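Local coordinates for protein acinetobacter secreted protease CpaA (Acinetobacter nosocomialis M2, PDB 6O38) that is probably a secreted zinc metalloprotease of the M12B-like kind, exported by type II secretion and bound by the chaperone CpaB, at residues K307-L321 against V332-A346. Numbering follows the deposited sequence.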
ATOM      1  N   LYS A 307      17.864   1.483  -7.867  1.00 36.01           N
ATOM      2  CA  LYS A 307      18.218   1.398  -6.456  1.00 36.54           C
ATOM      3  C   LYS A 307      19.386   0.439  -6.288  1.00 37.04           C
ATOM      4  O   LYS A 307      19.338  -0.695  -6.771  1.00 36.73           O
ATOM      5  CB  LYS A 307      17.034   0.960  -5.596  1.00 36.35           C
ATOM      6  CG  LYS A 307      17.309   1.096  -4.096  1.00 37.28           C
ATOM      7  CD  LYS A 307      16.062   0.862  -3.261  1.00 37.39           C
ATOM      8  CE  LYS A 307      15.050   1.983  -3.438  1.00 37.12           C
ATOM      9  NZ  LYS A 307      13.882   1.785  -2.542  1.00 37.38           N
ATOM     10  N   VAL A 308      20.431   0.894  -5.602  1.00 37.17           N
ATOM     11  CA  VAL A 308      21.651   0.124  -5.393  1.00 37.85           C
ATOM     12  C   VAL A 308      21.789  -0.148  -3.903  1.00 38.42           C
ATOM     13  O   VAL A 308      21.674   0.774  -3.087  1.00 38.95           O
ATOM     14  CB  VAL A 308      22.888   0.867  -5.928  1.00 38.61           C
ATOM     15  CG1 VAL A 308      24.142   0.059  -5.658  1.00 39.44           C
ATOM     16  CG2 VAL A 308      22.726   1.148  -7.415  1.00 38.18           C
ATOM     17  N   LYS A 309      22.039  -1.408  -3.549  1.00 40.88           N
ATOM     18  CA  LYS A 309      22.098  -1.851  -2.156  1.00 41.50           C
ATOM     19  C   LYS A 309      23.516  -2.322  -1.842  1.00 42.30           C
ATOM     20  O   LYS A 309      23.895  -3.454  -2.165  1.00 42.17           O
ATOM     21  CB  LYS A 309      21.078  -2.959  -1.901  1.00 41.02           C
ATOM     22  CG  LYS A 309      19.635  -2.488  -1.951  1.00 40.47           C
ATOM     23  CD  LYS A 309      18.685  -3.542  -1.409  1.00 40.35           C
ATOM     24  CE  LYS A 309      17.252  -3.273  -1.840  1.00 39.73           C
ATOM     25  NZ  LYS A 309      16.288  -4.225  -1.218  1.00 40.14           N
ATOM     26  N   LEU A 310      24.293  -1.453  -1.201  1.00 40.61           N
ATOM     27  CA  LEU A 310      25.657  -1.781  -0.810  1.00 41.61           C
ATOM     28  C   LEU A 310      25.666  -2.618   0.461  1.00 42.20           C
ATOM     29  O   LEU A 310      24.939  -2.333   1.416  1.00 42.44           O
ATOM     30  CB  LEU A 310      26.475  -0.507  -0.598  1.00 42.54           C
ATOM     31  CG  LEU A 310      26.935   0.247  -1.846  1.00 42.39           C
ATOM     32  CD1 LEU A 310      27.295   1.680  -1.496  1.00 43.37           C
ATOM     33  CD2 LEU A 310      28.120  -0.461  -2.479  1.00 42.60           C
ATOM     34  N   SER A 311      26.501  -3.655   0.468  1.00 44.89           N
ATOM     35  CA  SER A 311      26.675  -4.515   1.629  1.00 45.62           C
ATOM     36  C   SER A 311      28.155  -4.849   1.764  1.00 46.53           C
ATOM     37  O   SER A 311      28.993  -4.373   0.993  1.00 46.72           O
ATOM     38  CB  SER A 311      25.827  -5.787   1.513  1.00 45.02           C
ATOM     39  OG  SER A 311      26.354  -6.663   0.531  1.00 44.99           O
ATOM     40  N   THR A 312      28.476  -5.675   2.761  1.00 47.05           N
ATOM     41  CA  THR A 312      29.862  -6.081   2.965  1.00 48.01           C
ATOM     42  C   THR A 312      30.354  -6.963   1.821  1.00 47.59           C
ATOM     43  O   THR A 312      31.521  -6.877   1.420  1.00 48.09           O
ATOM     44  CB  THR A 312      30.001  -6.807   4.305  1.00 48.90           C
ATOM     45  OG1 THR A 312      29.594  -5.933   5.365  1.00 49.48           O
ATOM     46  CG2 THR A 312      31.441  -7.241   4.541  1.00 49.85           C
ATOM     47  N   SER A 313      29.474  -7.799   1.269  1.00 48.12           N
ATOM     48  CA  SER A 313      29.871  -8.755   0.243  1.00 47.91           C
ATOM     49  C   SER A 313      29.900  -8.161  -1.159  1.00 47.16           C
ATOM     50  O   SER A 313      30.461  -8.789  -2.063  1.00 47.27           O
ATOM     51  CB  SER A 313      28.933  -9.967   0.267  1.00 47.64           C
ATOM     52  OG  SER A 313      27.580  -9.571   0.116  1.00 47.14           O
ATOM     53  N   ASN A 314      29.317  -6.976  -1.370  1.00 44.78           N
ATOM     54  CA  ASN A 314      29.372  -6.317  -2.671  1.00 44.23           C
ATOM     55  C   ASN A 314      29.907  -4.894  -2.564  1.00 44.59           C
ATOM     56  O   ASN A 314      29.662  -4.077  -3.457  1.00 44.12           O
ATOM     57  CB  ASN A 314      27.998  -6.320  -3.352  1.00 43.15           C
ATOM     58  CG  ASN A 314      26.947  -5.530  -2.582  1.00 42.79           C
ATOM     59  OD1 ASN A 314      27.239  -4.890  -1.571  1.00 43.40           O
ATOM     60  ND2 ASN A 314      25.712  -5.574  -3.066  1.00 41.88           N
ATOM     61  N   TRP A 315      30.619  -4.582  -1.482  1.00 40.72           N
ATOM     62  CA  TRP A 315      31.099  -3.228  -1.248  1.00 41.27           C
ATOM     63  C   TRP A 315      31.975  -2.744  -2.397  1.00 41.45           C
ATOM     64  O   TRP A 315      32.726  -3.509  -3.008  1.00 41.70           O
ATOM     65  CB  TRP A 315      31.881  -3.163   0.066  1.00 42.44           C
ATOM     66  CG  TRP A 315      32.502  -1.826   0.324  1.00 43.24           C
ATOM     67  CD1 TRP A 315      31.873  -0.703   0.774  1.00 43.42           C
ATOM     68  CD2 TRP A 315      33.877  -1.470   0.143  1.00 44.10           C
ATOM     69  NE1 TRP A 315      32.771   0.330   0.886  1.00 44.44           N
ATOM     70  CE2 TRP A 315      34.009  -0.115   0.504  1.00 44.78           C
ATOM     71  CE3 TRP A 315      35.010  -2.166  -0.289  1.00 44.40           C
ATOM     72  CZ2 TRP A 315      35.228   0.558   0.448  1.00 45.72           C
ATOM     73  CZ3 TRP A 315      36.220  -1.495  -0.345  1.00 45.25           C
ATOM     74  CH2 TRP A 315      36.319  -0.148   0.022  1.00 45.88           C
ATOM     75  N   GLN A 316      31.871  -1.449  -2.683  1.00 41.55           N
ATOM     76  CA  GLN A 316      32.640  -0.795  -3.724  1.00 41.72           C
ATOM     77  C   GLN A 316      33.205   0.506  -3.170  1.00 42.66           C
ATOM     78  O   GLN A 316      32.490   1.253  -2.491  1.00 42.79           O
ATOM     79  CB  GLN A 316      31.768  -0.508  -4.956  1.00 40.87           C
ATOM     80  CG  GLN A 316      32.526  -0.472  -6.269  1.00 40.98           C
ATOM     81  CD  GLN A 316      32.961  -1.850  -6.727  1.00 40.90           C
ATOM     82  OE1 GLN A 316      34.105  -2.253  -6.523  1.00 41.50           O
ATOM     83  NE2 GLN A 316      32.043  -2.583  -7.347  1.00 40.34           N
ATOM     84  N   PRO A 317      34.482   0.801  -3.429  1.00 39.81           N
ATOM     85  CA  PRO A 317      35.055   2.037  -2.871  1.00 40.85           C
ATOM     86  C   PRO A 317      34.479   3.297  -3.490  1.00 40.68           C
ATOM     87  O   PRO A 317      34.249   4.281  -2.776  1.00 41.44           O
ATOM     88  CB  PRO A 317      36.554   1.884  -3.165  1.00 41.45           C
ATOM     89  CG  PRO A 317      36.604   0.993  -4.362  1.00 40.58           C
ATOM     90  CD  PRO A 317      35.478   0.016  -4.177  1.00 39.80           C
ATOM     91  N   THR A 318      34.240   3.299  -4.799  1.00 39.13           N
ATOM     92  CA  THR A 318      33.677   4.446  -5.495  1.00 38.89           C
ATOM     93  C   THR A 318      32.569   3.982  -6.429  1.00 37.63           C
ATOM     94  O   THR A 318      32.634   2.892  -7.003  1.00 37.04           O
ATOM     95  CB  THR A 318      34.739   5.214  -6.306  1.00 39.20           C
ATOM     96  OG1 THR A 318      35.198   4.398  -7.391  1.00 38.57           O
ATOM     97  CG2 THR A 318      35.922   5.602  -5.431  1.00 40.42           C
ATOM     98  N   LEU A 319      31.546   4.822  -6.572  1.00 37.83           N
ATOM     99  CA  LEU A 319      30.453   4.574  -7.502  1.00 36.73           C
ATOM    100  C   LEU A 319      30.269   5.795  -8.386  1.00 36.60           C
ATOM    101  O   LEU A 319      30.247   6.928  -7.893  1.00 37.16           O
ATOM    102  CB  LEU A 319      29.146   4.252  -6.771  1.00 36.28           C
ATOM    103  CG  LEU A 319      29.054   2.904  -6.058  1.00 36.02           C
ATOM    104  CD1 LEU A 319      27.683   2.730  -5.429  1.00 35.48           C
ATOM    105  CD2 LEU A 319      29.348   1.772  -7.028  1.00 35.56           C
ATOM    106  N   GLN A 320      30.132   5.562  -9.686  1.00 36.98           N
ATOM    107  CA  GLN A 320      29.877   6.616 -10.656  1.00 36.74           C
ATOM    108  C   GLN A 320      28.403   6.573 -11.036  1.00 35.90           C
ATOM    109  O   GLN A 320      27.910   5.543 -11.506  1.00 35.35           O
ATOM    110  CB  GLN A 320      30.759   6.439 -11.893  1.00 36.88           C
ATOM    111  CG  GLN A 320      30.662   7.563 -12.915  1.00 37.09           C
ATOM    112  CD  GLN A 320      31.485   8.779 -12.531  1.00 38.21           C
ATOM    113  OE1 GLN A 320      32.211   8.764 -11.536  1.00 39.44           O
ATOM    114  NE2 GLN A 320      31.379   9.840 -13.323  1.00 38.37           N
ATOM    115  N   LEU A 321      27.703   7.685 -10.817  1.00 34.44           N
ATOM    116  CA  LEU A 321      26.301   7.765 -11.190  1.00 33.69           C
ATOM    117  C   LEU A 321      26.158   7.585 -12.702  1.00 33.14           C
ATOM    118  O   LEU A 321      27.099   7.862 -13.453  1.00 33.33           O
ATOM    119  CB  LEU A 321      25.712   9.101 -10.743  1.00 33.60           C
ATOM    120  CG  LEU A 321      25.535   9.236  -9.227  1.00 34.23           C
ATOM    121  CD1 LEU A 321      24.959  10.592  -8.854  1.00 34.09           C
ATOM    122  CD2 LEU A 321      24.658   8.113  -8.688  1.00 34.12           C
ATOM    123  N   VAL A 332      18.638   5.702  -6.022  1.00 33.61           N
ATOM    124  CA  VAL A 332      18.615   5.550  -4.572  1.00 34.22           C
ATOM    125  C   VAL A 332      19.702   4.559  -4.189  1.00 34.82           C
ATOM    126  O   VAL A 332      19.776   3.461  -4.753  1.00 34.24           O
ATOM    127  CB  VAL A 332      17.238   5.079  -4.072  1.00 33.59           C
ATOM    128  CG1 VAL A 332      17.261   4.883  -2.564  1.00 34.44           C
ATOM    129  CG2 VAL A 332      16.162   6.075  -4.470  1.00 33.18           C
ATOM    130  N   ILE A 333      20.553   4.946  -3.245  1.00 34.30           N
ATOM    131  CA  ILE A 333      21.657   4.109  -2.800  1.00 34.98           C
ATOM    132  C   ILE A 333      21.519   3.886  -1.302  1.00 35.66           C
ATOM    133  O   ILE A 333      21.385   4.845  -0.534  1.00 36.43           O
ATOM    134  CB  ILE A 333      23.019   4.741  -3.141  1.00 36.01           C
ATOM    135  CG1 ILE A 333      23.113   4.996  -4.647  1.00 35.51           C
ATOM    136  CG2 ILE A 333      24.153   3.837  -2.689  1.00 36.60           C
ATOM    137  CD1 ILE A 333      24.384   5.683  -5.077  1.00 36.79           C
ATOM    138  N   VAL A 334      21.536   2.619  -0.893  1.00 38.68           N
ATOM    139  CA  VAL A 334      21.510   2.243   0.513  1.00 39.40           C
ATOM    140  C   VAL A 334      22.802   1.497   0.815  1.00 40.13           C
ATOM    141  O   VAL A 334      23.359   0.804  -0.044  1.00 39.64           O
ATOM    142  CB  VAL A 334      20.270   1.393   0.878  1.00 38.65           C
ATOM    143  CG1 VAL A 334      19.051   1.868   0.100  1.00 37.83           C
ATOM    144  CG2 VAL A 334      20.518  -0.087   0.637  1.00 38.26           C
ATOM    145  N   SER A 335      23.302   1.674   2.035  1.00 42.14           N
ATOM    146  CA  SER A 335      24.581   1.102   2.434  1.00 42.94           C
ATOM    147  C   SER A 335      24.431   0.417   3.782  1.00 43.47           C
ATOM    148  O   SER A 335      24.025   1.050   4.763  1.00 44.07           O
ATOM    149  CB  SER A 335      25.671   2.176   2.501  1.00 44.12           C
ATOM    150  OG  SER A 335      26.904   1.621   2.924  1.00 44.86           O
ATOM    151  N   ASN A 336      24.755  -0.875   3.825  1.00 46.00           N
ATOM    152  CA  ASN A 336      24.892  -1.610   5.076  1.00 46.78           C
ATOM    153  C   ASN A 336      26.305  -2.153   5.245  1.00 47.53           C
ATOM    154  O   ASN A 336      26.527  -3.066   6.047  1.00 48.11           O
ATOM    155  CB  ASN A 336      23.867  -2.743   5.151  1.00 46.17           C
ATOM    156  CG  ASN A 336      22.445  -2.233   5.270  1.00 45.94           C
ATOM    157  OD1 ASN A 336      22.008  -1.825   6.348  1.00 46.84           O
ATOM    158  ND2 ASN A 336      21.715  -2.247   4.161  1.00 44.90           N
ATOM    159  N   ALA A 337      27.262  -1.608   4.501  1.00 45.78           N
ATOM    160  CA  ALA A 337      28.664  -1.958   4.648  1.00 46.62           C
ATOM    161  C   ALA A 337      29.318  -1.060   5.689  1.00 48.01           C
ATOM    162  O   ALA A 337      28.887   0.074   5.917  1.00 48.28           O
ATOM    163  CB  ALA A 337      29.399  -1.835   3.312  1.00 46.29           C
ATOM    164  N   SER A 338      30.372  -1.578   6.320  1.00 49.27           N
ATOM    165  CA  SER A 338      31.020  -0.836   7.398  1.00 50.74           C
ATOM    166  C   SER A 338      31.800   0.359   6.860  1.00 51.56           C
ATOM    167  O   SER A 338      31.844   1.416   7.500  1.00 52.89           O
ATOM    168  CB  SER A 338      31.937  -1.762   8.193  1.00 51.44           C
ATOM    169  OG  SER A 338      33.128  -2.033   7.475  1.00 51.63           O
ATOM    170  N   ALA A 339      32.413   0.217   5.689  1.00 48.86           N
ATOM    171  CA  ALA A 339      33.215   1.280   5.102  1.00 49.28           C
ATOM    172  C   ALA A 339      32.362   2.186   4.224  1.00 48.59           C
ATOM    173  O   ALA A 339      31.324   1.777   3.695  1.00 47.36           O
ATOM    174  CB  ALA A 339      34.368   0.696   4.283  1.00 49.19           C
ATOM    175  N   ASP A 340      32.817   3.428   4.071  1.00 45.48           N
ATOM    176  CA  ASP A 340      32.114   4.394   3.242  1.00 45.09           C
ATOM    177  C   ASP A 340      32.296   4.075   1.761  1.00 44.02           C
ATOM    178  O   ASP A 340      33.189   3.324   1.358  1.00 43.85           O
ATOM    179  CB  ASP A 340      32.610   5.813   3.524  1.00 46.68           C
ATOM    180  CG  ASP A 340      32.260   6.289   4.918  1.00 47.84           C
ATOM    181  OD1 ASP A 340      31.575   5.546   5.651  1.00 47.37           O
ATOM    182  OD2 ASP A 340      32.671   7.413   5.278  1.00 49.23           O
ATOM    183  N   THR A 341      31.429   4.669   0.945  1.00 42.46           N
ATOM    184  CA  THR A 341      31.509   4.572  -0.505  1.00 41.52           C
ATOM    185  C   THR A 341      31.348   5.964  -1.093  1.00 41.99           C
ATOM    186  O   THR A 341      30.397   6.676  -0.755  1.00 42.17           O
ATOM    187  CB  THR A 341      30.436   3.632  -1.066  1.00 39.92           C
ATOM    188  OG1 THR A 341      30.730   2.283  -0.679  1.00 39.57           O
ATOM    189  CG2 THR A 341      30.383   3.722  -2.586  1.00 39.06           C
ATOM    190  N   TYR A 342      32.274   6.350  -1.965  1.00 39.86           N
ATOM    191  CA  TYR A 342      32.212   7.657  -2.599  1.00 40.26           C
ATOM    192  C   TYR A 342      31.319   7.610  -3.832  1.00 38.82           C
ATOM    193  O   TYR A 342      31.313   6.627  -4.578  1.00 37.83           O
ATOM    194  CB  TYR A 342      33.614   8.135  -2.974  1.00 40.92           C
ATOM    195  CG  TYR A 342      34.502   8.383  -1.778  1.00 42.57           C
ATOM    196  CD1 TYR A 342      34.360   9.532  -1.011  1.00 43.96           C
ATOM    197  CD2 TYR A 342      35.478   7.466  -1.410  1.00 42.79           C
ATOM    198  CE1 TYR A 342      35.166   9.764   0.087  1.00 45.50           C
ATOM    199  CE2 TYR A 342      36.290   7.689  -0.312  1.00 44.21           C
ATOM    200  CZ  TYR A 342      36.129   8.839   0.432  1.00 45.57           C
ATOM    201  OH  TYR A 342      36.935   9.068   1.524  1.00 47.14           O
ATOM    202  N   ILE A 343      30.557   8.682  -4.037  1.00 39.19           N
ATOM    203  CA  ILE A 343      29.628   8.800  -5.153  1.00 37.75           C
ATOM    204  C   ILE A 343      30.069   9.980  -6.005  1.00 37.50           C
ATOM    205  O   ILE A 343      30.314  11.072  -5.481  1.00 38.28           O
ATOM    206  CB  ILE A 343      28.179   8.992  -4.670  1.00 37.50           C
ATOM    207  CG1 ILE A 343      27.783   7.880  -3.697  1.00 37.92           C
ATOM    208  CG2 ILE A 343      27.223   9.029  -5.854  1.00 36.01           C
ATOM    209  CD1 ILE A 343      27.831   6.499  -4.297  1.00 36.67           C
ATOM    210  N   ASN A 344      30.172   9.760  -7.315  1.00 38.14           N
ATOM    211  CA  ASN A 344      30.641  10.784  -8.234  1.00 38.01           C
ATOM    212  C   ASN A 344      29.720  10.863  -9.444  1.00 36.69           C
ATOM    213  O   ASN A 344      29.004   9.914  -9.774  1.00 36.00           O
ATOM    214  CB  ASN A 344      32.082  10.515  -8.689  1.00 38.54           C
ATOM    215  CG  ASN A 344      33.072  10.566  -7.544  1.00 40.29           C
ATOM    216  OD1 ASN A 344      33.423  11.642  -7.059  1.00 41.46           O
ATOM    217  ND2 ASN A 344      33.529   9.399  -7.104  1.00 40.77           N
ATOM    218  N   ALA A 345      29.756  12.018 -10.104  1.00 33.89           N
ATOM    219  CA  ALA A 345      28.994  12.254 -11.320  1.00 32.98           C
ATOM    220  C   ALA A 345      29.843  13.070 -12.283  1.00 33.16           C
ATOM    221  O   ALA A 345      30.849  13.671 -11.897  1.00 33.96           O
ATOM    222  CB  ALA A 345      27.668  12.969 -11.032  1.00 32.53           C
ATOM    223  N   ALA A 346      29.423  13.084 -13.550  1.00 32.19           N
ATOM    224  CA  ALA A 346      30.192  13.778 -14.579  1.00 32.37           C
ATOM    225  C   ALA A 346      30.267  15.278 -14.322  1.00 33.19           C
ATOM    226  O   ALA A 346      31.268  15.916 -14.669  1.00 33.80           O
ATOM    227  CB  ALA A 346      29.588  13.508 -15.958  1.00 31.44           C
TER
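V308 N donates to V332 O at 2.8 Å, starting the first of two parallel backbone ladders that join 307-321 to 332-346. In it V308 and L310 bond in turn with V332, V334 and N336, and the short axes of 307-310 and 332-335 diverge by only 12°. In the second, Y342 N bonds P317 O and L321 N bonds N344 O, with L319 pairing between them through both its N and its O; here the axes of 318-320 and 341-344 cross at -22°. Between L310 and T318 the register slips by one residue, which marks two separate ladders.

Strands 318-320, 341-344 and 350-353 form a small three-stranded sheet, whereas 305-310 and 330-335 pair in another layer. This is consistent with the StcE-type beta-sandwich assigned to this region, with the apolar side chains of L310, I333, L319 and I343 between the layers. L310 CD1 lies 4.0 Å from I333 CG2 and also meets T341 OG1 and CB, tip to tip. L319 and I343 run side by side, L319 CB to I343 CD1 3.6 Å, whereas L321 crosses I343 at about a right angle, L321 CG 3.8 Å from I343 CG2; F361 of strand 358-364 touches both L321 and I343.

Side-chain polar bonds tie the connecting loops. T341 OG1 gives its proton to Q316 O (2.7 Å), nearly in line with the carbonyl (165°); the hydroxyl sits beside its own backbone N, and CG2 packs against L319. W315 NE1 donates to D340 O at 3.1 Å, lying well above that carbonyl's plane although the oxygen is almost in the indole plane. A339 CB lies above one indole face, near the rim; P317 N sits toward the rim of the opposite face.

On the sheet face that carries K307, V332, K309 and V334, K307 runs alongside V332, K307 CE to V332 CG1 3.7 Å, and its ammonium forms a salt bridge with E410.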